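Local coordinates for thermotoga maritima TmcAL (Thermotoga maritima, PDB 5Y0T), which belongs to the HIGH nucleotidyl transferase family of the HUP clan, whose members share a Rossmann-like core of parallel strands flanked by helices, at residues 325-336 with 380-391; 31-39 with 63-71. All blocks are in the same frame, centred on the assembly; numbering follows the deposited sequence.

Interaction 1. Residues 325-336 with 380-391; sequences FVEKSNTKGPQY and DKQLFLEQIDLD. With EDO (1,2-ethanediol), chain G.
Gln-387 and Asp-380 take most of the polar contacts that Gly-333, Gln-335 and the two lysines make with residues 380-391. The amide of Gln-387 is used at both ends. Gln-387 NE2 donates to Gly-333 O (3.0 Å). Gln-387 OE1 accepts from Gln-335 N at 2.9 Å, on a lone pair in the carbonyl plane. Gly-333 O is gripped twice, since Gln-335 NE2 reaches it from the opposite face of its plane. Gln-335 NE2 also donates to O2 of a 1,2-ethanediol, probably from the crystallisation liquor. Gln-335 bends at chi2 (-59°), and its OE1 meets Asp-380 N at 2.9 Å. Asp-380 N-caps the helix through OD1. Asp-380 OD2 forms salt bridges with Lys-332 NZ (2.7 Å, anti side) and Lys-328 NZ (2.8 Å, syn side), which reach it from opposite faces of the carboxylate plane.

Phe-325 and Leu-383 pack as knobs into holes. Phe-325 sits among Leu-383, Glu-386, Gln-387 and Leu-390. Leu-383 in turn sits among Phe-325, Lys-328, Ser-329 and Lys-332. Further along, the edge of Tyr-336 points at the face of Phe-384, with the planes at 62°. Ile-388 CD1 lies over the Tyr-336 ring centre, a CH-pi contact. Tyr-336 OH donates to Asp-391 OD2, a very short bond at 2.5 Å.

In the next shell, Val-72 N holds Asp-391 OD1, and Phe-74 packs on Ser-329 and Pro-334. The chemistry implies a turn fixed by buried amides, with two lysines probably stabilising the charge of the capping carboxylate.

Interaction 2. Residues 31-39 with 63-71; sequences DYTIAVMSG and GVDVVLELP
Asp-65 turns its CG to the side away from its carbonyl carbon (chi1 -60°), which brings OD1 to Thr-33 N at 2.8 Å. The amide meets OD1 on the anti side of the carboxylate. Asp-65 N returns a bond to Thr-33 O (2.9 Å), so both polar backbone atoms of Thr-33 are engaged by one residue. Val-36 places CG2 opposite its backbone N, against Leu-70 CB at 3.7 Å.

Beyond Asp-65 the strands run parallel in regular register. Ala-35 N donates to Val-66 O and Ala-35 O accepts from Leu-68 N. Met-37 N then donates to Leu-68 O at 2.8 Å, and Leu-70 N to Met-37 O. On one face Ile-34 CG2 touches Leu-68 CD1 at 3.7 Å. On the other, Ala-35 CB rests on Val-64 CG1 at 3.9 Å, and Met-37 CB lies near Val-67 CG1. At the C-terminal end a water donates to Glu-69 OE2 and Leu-70 O and accepts a weak bond from Gly-39 N. Glu-69 OE1 forms a salt bridge with Lys-52.

The helix 52-61 between the strands makes this a beta-alpha-beta crossover, as in Rossmann-like cores. The side chain of Met-37 is about 7 Å from the bound adenosine-5'-rp-alpha-thio-triphosphate. Strand 3-8 pairs with 32-38, and strand 337-343 lies antiparallel to 66-70. Helices 79-92 and 346-356 pack on the face carrying Ile-34, Val-36 and Leu-68.

From the N terminus, interaction 2 comes first. It closes a loop of 23 residues that includes helix 52-61, and joins two parallel strands of the central sheet. Interaction 1 opens much later and closes a 43-residue loop that includes strand 337-343 and helices 346-356 and 368-374. The two are in series, neither nested nor crossed. Their centres are 20 Å apart, yet their ends meet at Pro-71. Pro-71 CA packs on Asp-391 OD1 at 3.5 Å, and Pro-71 CB lies 3.8 Å from Tyr-336 OH. Strand 337-343, which directly follows Tyr-336, pairs with strand 66-70. This joins the helices of interaction 1 to the sheet.

Interaction 1. Residues 325-336 with 380-391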
loop_
_atom_site.group_PDB
_atom_site.type_symbol
_atom_site.label_atom_id
_atom_site.label_comp_id
_atom_site.label_asym_id
_atom_site.label_seq_id
_atom_site.Cartn_x
_atom_site.Cartn_y
_atom_site.Cartn_z
ATOM N N PHE A 325 19.435 3.355 -1.217
ATOM C CA PHE A 325 19.546 2.167 -0.372
ATOM C C PHE A 325 20.163 0.994 -1.145
ATOM O O PHE A 325 21.067 0.305 -0.640
ATOM C CB PHE A 325 18.158 1.816 0.173
ATOM C CG PHE A 325 18.066 0.466 0.825
ATOM C CD1 PHE A 325 18.730 0.203 2.011
ATOM C CD2 PHE A 325 17.263 -0.520 0.276
ATOM C CE1 PHE A 325 18.630 -1.042 2.621
ATOM C CE2 PHE A 325 17.149 -1.763 0.882
ATOM C CZ PHE A 325 17.828 -2.026 2.057
ATOM N N VAL A 326 19.708 0.774 -2.375
ATOM C CA VAL A 326 20.271 -0.323 -3.176
ATOM C C VAL A 326 21.714 -0.005 -3.590
ATOM O O VAL A 326 22.575 -0.892 -3.614
ATOM C CB VAL A 326 19.411 -0.629 -4.428
ATOM C CG1 VAL A 326 20.071 -1.682 -5.291
ATOM C CG2 VAL A 326 18.041 -1.109 -4.009
ATOM N N GLU A 327 21.992 1.263 -3.880
ATOM C CA GLU A 327 23.347 1.659 -4.240
ATOM C C GLU A 327 24.322 1.367 -3.096
ATOM O O GLU A 327 25.401 0.825 -3.315
ATOM C CB GLU A 327 23.404 3.140 -4.616
ATOM C CG GLU A 327 24.821 3.643 -4.893
ATOM C CD GLU A 327 25.413 3.033 -6.151
ATOM O OE1 GLU A 327 24.632 2.540 -6.999
ATOM O OE2 GLU A 327 26.656 3.047 -6.293
ATOM N N LYS A 328 23.947 1.740 -1.881
ATOM C CA LYS A 328 24.778 1.439 -0.721
ATOM C C LYS A 328 24.887 -0.067 -0.469
ATOM O O LYS A 328 25.961 -0.573 -0.120
ATOM C CB LYS A 328 24.230 2.129 0.530
ATOM C CG LYS A 328 24.513 3.626 0.598
ATOM C CD LYS A 328 24.154 4.185 1.972
ATOM C CE LYS A 328 25.017 3.561 3.072
ATOM N NZ LYS A 328 24.760 4.153 4.426
ATOM N N SER A 329 23.779 -0.786 -0.625
ATOM C CA SER A 329 23.813 -2.233 -0.414
ATOM C C SER A 329 24.717 -2.913 -1.450
ATOM O O SER A 329 25.394 -3.890 -1.138
ATOM C CB SER A 329 22.409 -2.835 -0.476
ATOM O OG SER A 329 21.556 -2.281 0.517
ATOM N N ASN A 330 24.742 -2.390 -2.673
ATOM C CA ASN A 330 25.530 -3.019 -3.738
ATOM C C ASN A 330 27.001 -2.605 -3.725
ATOM O O ASN A 330 27.806 -3.097 -4.514
ATOM C CB ASN A 330 24.905 -2.707 -5.100
ATOM C CG ASN A 330 23.693 -3.570 -5.375
ATOM O OD1 ASN A 330 23.420 -4.517 -4.623
ATOM N ND2 ASN A 330 22.963 -3.269 -6.462
ATOM N N THR A 331 27.323 -1.682 -2.831
ATOM C CA THR A 331 28.684 -1.204 -2.597
ATOM C C THR A 331 29.249 -1.842 -1.324
ATOM O O THR A 331 30.287 -2.497 -1.345
ATOM C CB THR A 331 28.727 0.338 -2.476
ATOM O OG1 THR A 331 28.224 0.921 -3.681
ATOM C CG2 THR A 331 30.155 0.825 -2.261
ATOM N N LYS A 332 28.578 -1.623 -0.205
ATOM C CA LYS A 332 29.052 -2.163 1.073
ATOM C C LYS A 332 28.597 -3.605 1.343
ATOM O O LYS A 332 29.150 -4.291 2.209
ATOM C CB LYS A 332 28.581 -1.267 2.221
ATOM C CG LYS A 332 28.998 0.205 2.088
ATOM C CD LYS A 332 28.775 0.952 3.419
ATOM C CE LYS A 332 29.310 2.385 3.365
ATOM N NZ LYS A 332 29.085 3.088 4.669
ATOM N N GLY A 333 27.593 -4.074 0.619
ATOM C CA GLY A 333 27.125 -5.436 0.821
ATOM C C GLY A 333 26.180 -5.602 1.997
ATOM O O GLY A 333 25.759 -4.619 2.630
ATOM N N PRO A 334 25.830 -6.854 2.301
ATOM C CA PRO A 334 25.047 -7.229 3.488
ATOM C C PRO A 334 25.793 -6.860 4.755
ATOM O O PRO A 334 27.026 -6.956 4.783
ATOM C CB PRO A 334 24.907 -8.756 3.357
ATOM C CG PRO A 334 26.133 -9.157 2.563
ATOM C CD PRO A 334 26.276 -8.034 1.543
ATOM N N GLN A 335 25.075 -6.370 5.762
ATOM C CA GLN A 335 25.714 -5.961 6.999
ATOM C C GLN A 335 25.582 -7.011 8.110
ATOM O O GLN A 335 26.055 -6.794 9.220
ATOM C CB GLN A 335 25.147 -4.606 7.450
ATOM C CG GLN A 335 25.404 -3.487 6.419
ATOM C CD GLN A 335 26.890 -3.277 6.142
ATOM O OE1 GLN A 335 27.651 -2.978 7.052
ATOM N NE2 GLN A 335 27.304 -3.434 4.875
ATOM N N TYR A 336 24.941 -8.147 7.825
ATOM C CA TYR A 336 24.774 -9.177 8.862
ATOM C C TYR A 336 24.636 -10.548 8.215
ATOM O O TYR A 336 24.299 -10.668 7.030
ATOM C CB TYR A 336 23.518 -8.906 9.748
ATOM C CG TYR A 336 22.293 -8.647 8.893
ATOM C CD1 TYR A 336 21.525 -9.694 8.391
ATOM C CD2 TYR A 336 21.949 -7.349 8.525
ATOM C CE1 TYR A 336 20.435 -9.452 7.561
ATOM C CE2 TYR A 336 20.868 -7.103 7.703
ATOM C CZ TYR A 336 20.106 -8.140 7.233
ATOM O OH TYR A 336 19.038 -7.857 6.395
ATOM N N ASP A 380 28.111 -0.720 8.766
ATOM C CA ASP A 380 27.346 0.503 8.583
ATOM C C ASP A 380 26.041 0.315 9.344
ATOM O O ASP A 380 25.197 -0.501 8.960
ATOM C CB ASP A 380 27.107 0.738 7.090
ATOM C CG ASP A 380 26.351 2.019 6.790
ATOM O OD1 ASP A 380 25.451 2.400 7.558
ATOM O OD2 ASP A 380 26.653 2.629 5.744
ATOM N N LYS A 381 25.854 1.097 10.402
ATOM C CA LYS A 381 24.746 0.843 11.320
ATOM C C LYS A 381 23.406 1.165 10.679
ATOM O O LYS A 381 22.455 0.373 10.770
ATOM C CB LYS A 381 24.924 1.642 12.617
ATOM C CG LYS A 381 26.029 1.079 13.511
ATOM C CD LYS A 381 25.871 1.566 14.946
ATOM C CE LYS A 381 26.672 0.713 15.926
ATOM N NZ LYS A 381 28.131 0.937 15.788
ATOM N N GLN A 382 23.322 2.311 10.015
ATOM C CA GLN A 382 22.053 2.682 9.391
ATOM C C GLN A 382 21.689 1.696 8.277
ATOM O O GLN A 382 20.539 1.299 8.158
ATOM C CB GLN A 382 22.101 4.117 8.855
ATOM C CG GLN A 382 20.710 4.700 8.547
ATOM C CD GLN A 382 19.639 4.296 9.578
ATOM O OE1 GLN A 382 18.622 3.686 9.224
ATOM N NE2 GLN A 382 19.866 4.640 10.854
ATOM N N LEU A 383 22.674 1.274 7.485
ATOM C CA LEU A 383 22.415 0.308 6.413
ATOM C C LEU A 383 21.953 -1.045 6.975
ATOM O O LEU A 383 20.994 -1.676 6.466
ATOM C CB LEU A 383 23.666 0.127 5.555
ATOM C CG LEU A 383 23.482 -0.751 4.315
ATOM C CD1 LEU A 383 22.391 -0.179 3.402
ATOM C CD2 LEU A 383 24.809 -0.832 3.584
ATOM N N PHE A 384 22.626 -1.480 8.032
ATOM C CA PHE A 384 22.253 -2.704 8.749
ATOM C C PHE A 384 20.776 -2.620 9.140
ATOM O O PHE A 384 19.996 -3.516 8.841
ATOM C CB PHE A 384 23.173 -2.870 9.977
ATOM C CG PHE A 384 22.924 -4.109 10.818
ATOM C CD1 PHE A 384 21.719 -4.306 11.491
ATOM C CD2 PHE A 384 23.948 -5.028 11.023
ATOM C CE1 PHE A 384 21.526 -5.424 12.304
ATOM C CE2 PHE A 384 23.771 -6.135 11.849
ATOM C CZ PHE A 384 22.551 -6.340 12.482
ATOM N N LEU A 385 20.395 -1.533 9.806
ATOM C CA LEU A 385 19.017 -1.378 10.252
ATOM C C LEU A 385 18.034 -1.352 9.082
ATOM O O LEU A 385 16.981 -1.986 9.155
ATOM C CB LEU A 385 18.862 -0.105 11.106
ATOM C CG LEU A 385 19.560 -0.169 12.469
ATOM C CD1 LEU A 385 19.497 1.196 13.200
ATOM C CD2 LEU A 385 18.978 -1.270 13.342
ATOM N N GLU A 386 18.367 -0.633 8.008
ATOM C CA GLU A 386 17.507 -0.605 6.817
ATOM C C GLU A 386 17.385 -1.965 6.149
ATOM O O GLU A 386 16.281 -2.380 5.765
ATOM C CB GLU A 386 18.016 0.441 5.804
ATOM C CG GLU A 386 17.891 1.855 6.363
ATOM C CD GLU A 386 18.319 2.953 5.395
ATOM O OE1 GLU A 386 18.694 2.646 4.247
ATOM O OE2 GLU A 386 18.278 4.134 5.793
ATOM N N GLN A 387 18.499 -2.679 6.028
ATOM C CA GLN A 387 18.463 -3.992 5.413
ATOM C C GLN A 387 17.589 -4.956 6.209
ATOM O O GLN A 387 16.714 -5.624 5.644
ATOM C CB GLN A 387 19.887 -4.562 5.260
ATOM C CG GLN A 387 20.707 -3.880 4.176
ATOM C CD GLN A 387 22.133 -4.419 4.070
ATOM O OE1 GLN A 387 22.613 -5.128 4.956
ATOM N NE2 GLN A 387 22.809 -4.092 2.973
ATOM N N ILE A 388 17.803 -5.030 7.524
ATOM C CA ILE A 388 17.100 -6.045 8.304
ATOM C C ILE A 388 15.621 -5.660 8.489
ATOM O O ILE A 388 14.752 -6.537 8.543
ATOM C CB ILE A 388 17.807 -6.308 9.662
ATOM C CG1 ILE A 388 17.519 -7.729 10.154
ATOM C CG2 ILE A 388 17.436 -5.242 10.734
ATOM C CD1 ILE A 388 18.489 -8.183 11.258
ATOM N N ASP A 389 15.330 -4.361 8.508
ATOM C CA ASP A 389 13.950 -3.881 8.532
ATOM C C ASP A 389 13.196 -4.336 7.273
ATOM O O ASP A 389 12.022 -4.728 7.337
ATOM C CB ASP A 389 13.911 -2.356 8.646
ATOM C CG ASP A 389 12.498 -1.796 8.488
ATOM O OD1 ASP A 389 11.705 -1.909 9.444
ATOM O OD2 ASP A 389 12.181 -1.265 7.398
ATOM N N LEU A 390 13.882 -4.322 6.138
ATOM C CA LEU A 390 13.290 -4.823 4.894
ATOM C C LEU A 390 13.033 -6.324 4.972
ATOM O O LEU A 390 11.959 -6.799 4.564
ATOM C CB LEU A 390 14.192 -4.480 3.697
ATOM C CG LEU A 390 13.750 -5.039 2.344
ATOM C CD1 LEU A 390 12.299 -4.613 2.001
ATOM C CD2 LEU A 390 14.706 -4.627 1.253
ATOM N N ASP A 391 13.985 -7.080 5.526
ATOM C CA ASP A 391 13.779 -8.525 5.697
ATOM C C ASP A 391 12.523 -8.828 6.532
ATOM O O ASP A 391 11.715 -9.695 6.179
ATOM C CB ASP A 391 15.007 -9.181 6.351
ATOM C CG ASP A 391 16.215 -9.232 5.422
ATOM O OD1 ASP A 391 16.064 -8.934 4.214
ATOM O OD2 ASP A 391 17.326 -9.554 5.911
HETATM C C1 EDO G . 30.450 -4.457 6.579
HETATM O O1 EDO G . 31.477 -4.043 7.500
HETATM C C2 EDO G . 30.890 -4.161 5.143
HETATM O O2 EDO G . 30.473 -2.826 4.768
#

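Interaction 2. Residues 31-39 with 63-71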
loop_
_atom_site.group_PDB
_atom_site.type_symbol
_atom_site.label_atom_id
_atom_site.label_comp_id
_atom_site.label_asym_id
_atom_site.label_seq_id
_atom_site.Cartn_x
_atom_site.Cartn_y
_atom_site.Cartn_z
ATOM N N ASP A 31 33.708 -30.661 4.740
ATOM C CA ASP A 31 33.439 -31.042 6.124
ATOM C C ASP A 31 32.043 -30.548 6.534
ATOM O O ASP A 31 31.358 -31.192 7.322
ATOM C CB ASP A 31 34.525 -30.477 7.050
ATOM C CG ASP A 31 35.897 -31.060 6.751
ATOM O OD1 ASP A 31 36.749 -30.371 6.148
ATOM O OD2 ASP A 31 36.103 -32.231 7.080
ATOM N N TYR A 32 31.626 -29.419 5.966
ATOM C CA TYR A 32 30.310 -28.828 6.221
ATOM C C TYR A 32 29.768 -28.182 4.961
ATOM O O TYR A 32 30.529 -27.797 4.086
ATOM C CB TYR A 32 30.370 -27.761 7.334
ATOM C CG TYR A 32 30.970 -28.265 8.629
ATOM C CD1 TYR A 32 30.166 -28.856 9.611
ATOM C CD2 TYR A 32 32.340 -28.152 8.869
ATOM C CE1 TYR A 32 30.708 -29.321 10.792
ATOM C CE2 TYR A 32 32.891 -28.623 10.043
ATOM C CZ TYR A 32 32.068 -29.203 10.997
ATOM O OH TYR A 32 32.619 -29.666 12.153
ATOM N N THR A 33 28.447 -28.032 4.905
ATOM C CA THR A 33 27.772 -27.363 3.799
ATOM C C THR A 33 26.882 -26.240 4.335
ATOM O O THR A 33 26.065 -26.459 5.221
ATOM C CB THR A 33 26.920 -28.357 2.995
ATOM O OG1 THR A 33 27.780 -29.352 2.433
ATOM C CG2 THR A 33 26.162 -27.663 1.875
ATOM N N ILE A 34 27.065 -25.048 3.787
ATOM C CA ILE A 34 26.325 -23.871 4.187
ATOM C C ILE A 34 25.552 -23.347 2.986
ATOM O O ILE A 34 26.118 -23.195 1.904
ATOM C CB ILE A 34 27.272 -22.787 4.714
ATOM C CG1 ILE A 34 27.971 -23.273 5.995
ATOM C CG2 ILE A 34 26.514 -21.492 4.955
ATOM C CD1 ILE A 34 29.083 -22.328 6.454
ATOM N N ALA A 35 24.261 -23.081 3.162
ATOM C CA ALA A 35 23.461 -22.498 2.074
ATOM C C ALA A 35 23.077 -21.069 2.407
ATOM O O ALA A 35 22.756 -20.785 3.551
ATOM C CB ALA A 35 22.209 -23.327 1.821
ATOM N N VAL A 36 23.149 -20.177 1.421
ATOM C CA VAL A 36 22.550 -18.852 1.542
ATOM C C VAL A 36 21.346 -18.878 0.620
ATOM O O VAL A 36 21.468 -19.144 -0.577
ATOM C CB VAL A 36 23.546 -17.679 1.202
ATOM C CG1 VAL A 36 24.076 -17.734 -0.262
ATOM C CG2 VAL A 36 22.903 -16.314 1.505
ATOM N N MET A 37 20.174 -18.627 1.211
ATOM C CA MET A 37 18.891 -18.886 0.582
ATOM C C MET A 37 18.025 -17.627 0.582
ATOM O O MET A 37 17.915 -16.942 1.594
ATOM C CB MET A 37 18.153 -20.018 1.324
ATOM C CG MET A 37 16.865 -20.513 0.656
ATOM S SD MET A 37 15.954 -21.675 1.697
ATOM C CE MET A 37 15.149 -20.503 2.800
ATOM N N SER A 38 17.407 -17.336 -0.554
ATOM C CA SER A 38 16.388 -16.300 -0.606
ATOM C C SER A 38 15.290 -16.607 0.401
ATOM O O SER A 38 14.925 -17.766 0.612
ATOM C CB SER A 38 15.795 -16.201 -2.011
ATOM O OG SER A 38 16.760 -15.712 -2.929
ATOM N N GLY A 39 14.714 -15.538 0.932
ATOM C CA GLY A 39 13.711 -15.561 1.978
ATOM C C GLY A 39 12.350 -15.885 1.408
ATOM O O GLY A 39 12.129 -16.983 0.893
ATOM N N GLY A 63 20.555 -32.292 3.600
ATOM C CA GLY A 63 22.010 -32.306 3.725
ATOM C C GLY A 63 22.747 -30.985 3.909
ATOM O O GLY A 63 23.970 -30.974 3.991
ATOM N N VAL A 64 22.025 -29.872 4.015
ATOM C CA VAL A 64 22.666 -28.604 4.426
ATOM C C VAL A 64 22.864 -28.550 5.967
ATOM O O VAL A 64 21.993 -28.988 6.717
ATOM C CB VAL A 64 21.841 -27.375 3.971
ATOM C CG1 VAL A 64 22.482 -26.104 4.486
ATOM C CG2 VAL A 64 21.757 -27.320 2.433
ATOM N N ASP A 65 24.029 -28.085 6.438
ATOM C CA ASP A 65 24.280 -27.990 7.888
ATOM C C ASP A 65 23.765 -26.696 8.493
ATOM O O ASP A 65 23.306 -26.690 9.630
ATOM C CB ASP A 65 25.769 -28.111 8.200
ATOM C CG ASP A 65 26.341 -29.442 7.735
ATOM O OD1 ASP A 65 27.336 -29.443 6.991
ATOM O OD2 ASP A 65 25.775 -30.483 8.102
ATOM N N VAL A 66 23.938 -25.603 7.747
ATOM C CA VAL A 66 23.519 -24.256 8.174
ATOM C C VAL A 66 22.857 -23.506 7.016
ATOM O O VAL A 66 23.391 -23.474 5.913
ATOM C CB VAL A 66 24.718 -23.413 8.670
ATOM C CG1 VAL A 66 24.251 -22.033 9.197
ATOM C CG2 VAL A 66 25.534 -24.181 9.757
ATOM N N VAL A 67 21.707 -22.890 7.280
ATOM C CA VAL A 67 21.012 -22.090 6.273
ATOM C C VAL A 67 21.025 -20.626 6.700
ATOM O O VAL A 67 20.656 -20.309 7.828
ATOM C CB VAL A 67 19.536 -22.518 6.060
ATOM C CG1 VAL A 67 18.862 -21.583 5.035
ATOM C CG2 VAL A 67 19.449 -23.977 5.582
ATOM N N LEU A 68 21.477 -19.765 5.792
ATOM C CA LEU A 68 21.523 -18.314 5.981
ATOM C C LEU A 68 20.488 -17.658 5.092
ATOM O O LEU A 68 20.196 -18.169 4.015
ATOM C CB LEU A 68 22.905 -17.766 5.627
ATOM C CG LEU A 68 24.086 -18.603 6.117
ATOM C CD1 LEU A 68 25.430 -18.039 5.608
ATOM C CD2 LEU A 68 24.061 -18.666 7.621
ATOM N N GLU A 69 19.913 -16.540 5.527
ATOM C CA GLU A 69 19.050 -15.787 4.620
ATOM C C GLU A 69 19.862 -14.822 3.754
ATOM O O GLU A 69 20.696 -14.068 4.259
ATOM C CB GLU A 69 17.975 -14.994 5.379
ATOM C CG GLU A 69 17.043 -14.281 4.406
ATOM C CD GLU A 69 15.840 -13.612 5.068
ATOM O OE1 GLU A 69 15.715 -13.669 6.316
ATOM O OE2 GLU A 69 15.027 -13.016 4.328
ATOM N N LEU A 70 19.626 -14.866 2.448
ATOM C CA LEU A 70 20.116 -13.829 1.538
ATOM C C LEU A 70 19.183 -12.635 1.724
ATOM O O LEU A 70 17.989 -12.756 1.467
ATOM C CB LEU A 70 20.103 -14.331 0.089
ATOM C CG LEU A 70 20.464 -13.329 -1.029
ATOM C CD1 LEU A 70 21.887 -12.831 -0.835
ATOM C CD2 LEU A 70 20.300 -13.959 -2.397
ATOM N N PRO A 71 19.702 -11.493 2.215
ATOM C CA PRO A 71 18.767 -10.392 2.505
ATOM C C PRO A 71 17.925 -9.988 1.305
ATOM O O PRO A 71 18.402 -10.058 0.165
ATOM C CB PRO A 71 19.702 -9.247 2.939
ATOM C CG PRO A 71 20.829 -10.005 3.650
ATOM C CD PRO A 71 21.058 -11.209 2.715
HETATM O O HOH W 1 28.818 -32.096 8.234
HETATM O O HOH W 2 15.370 -12.925 1.595
#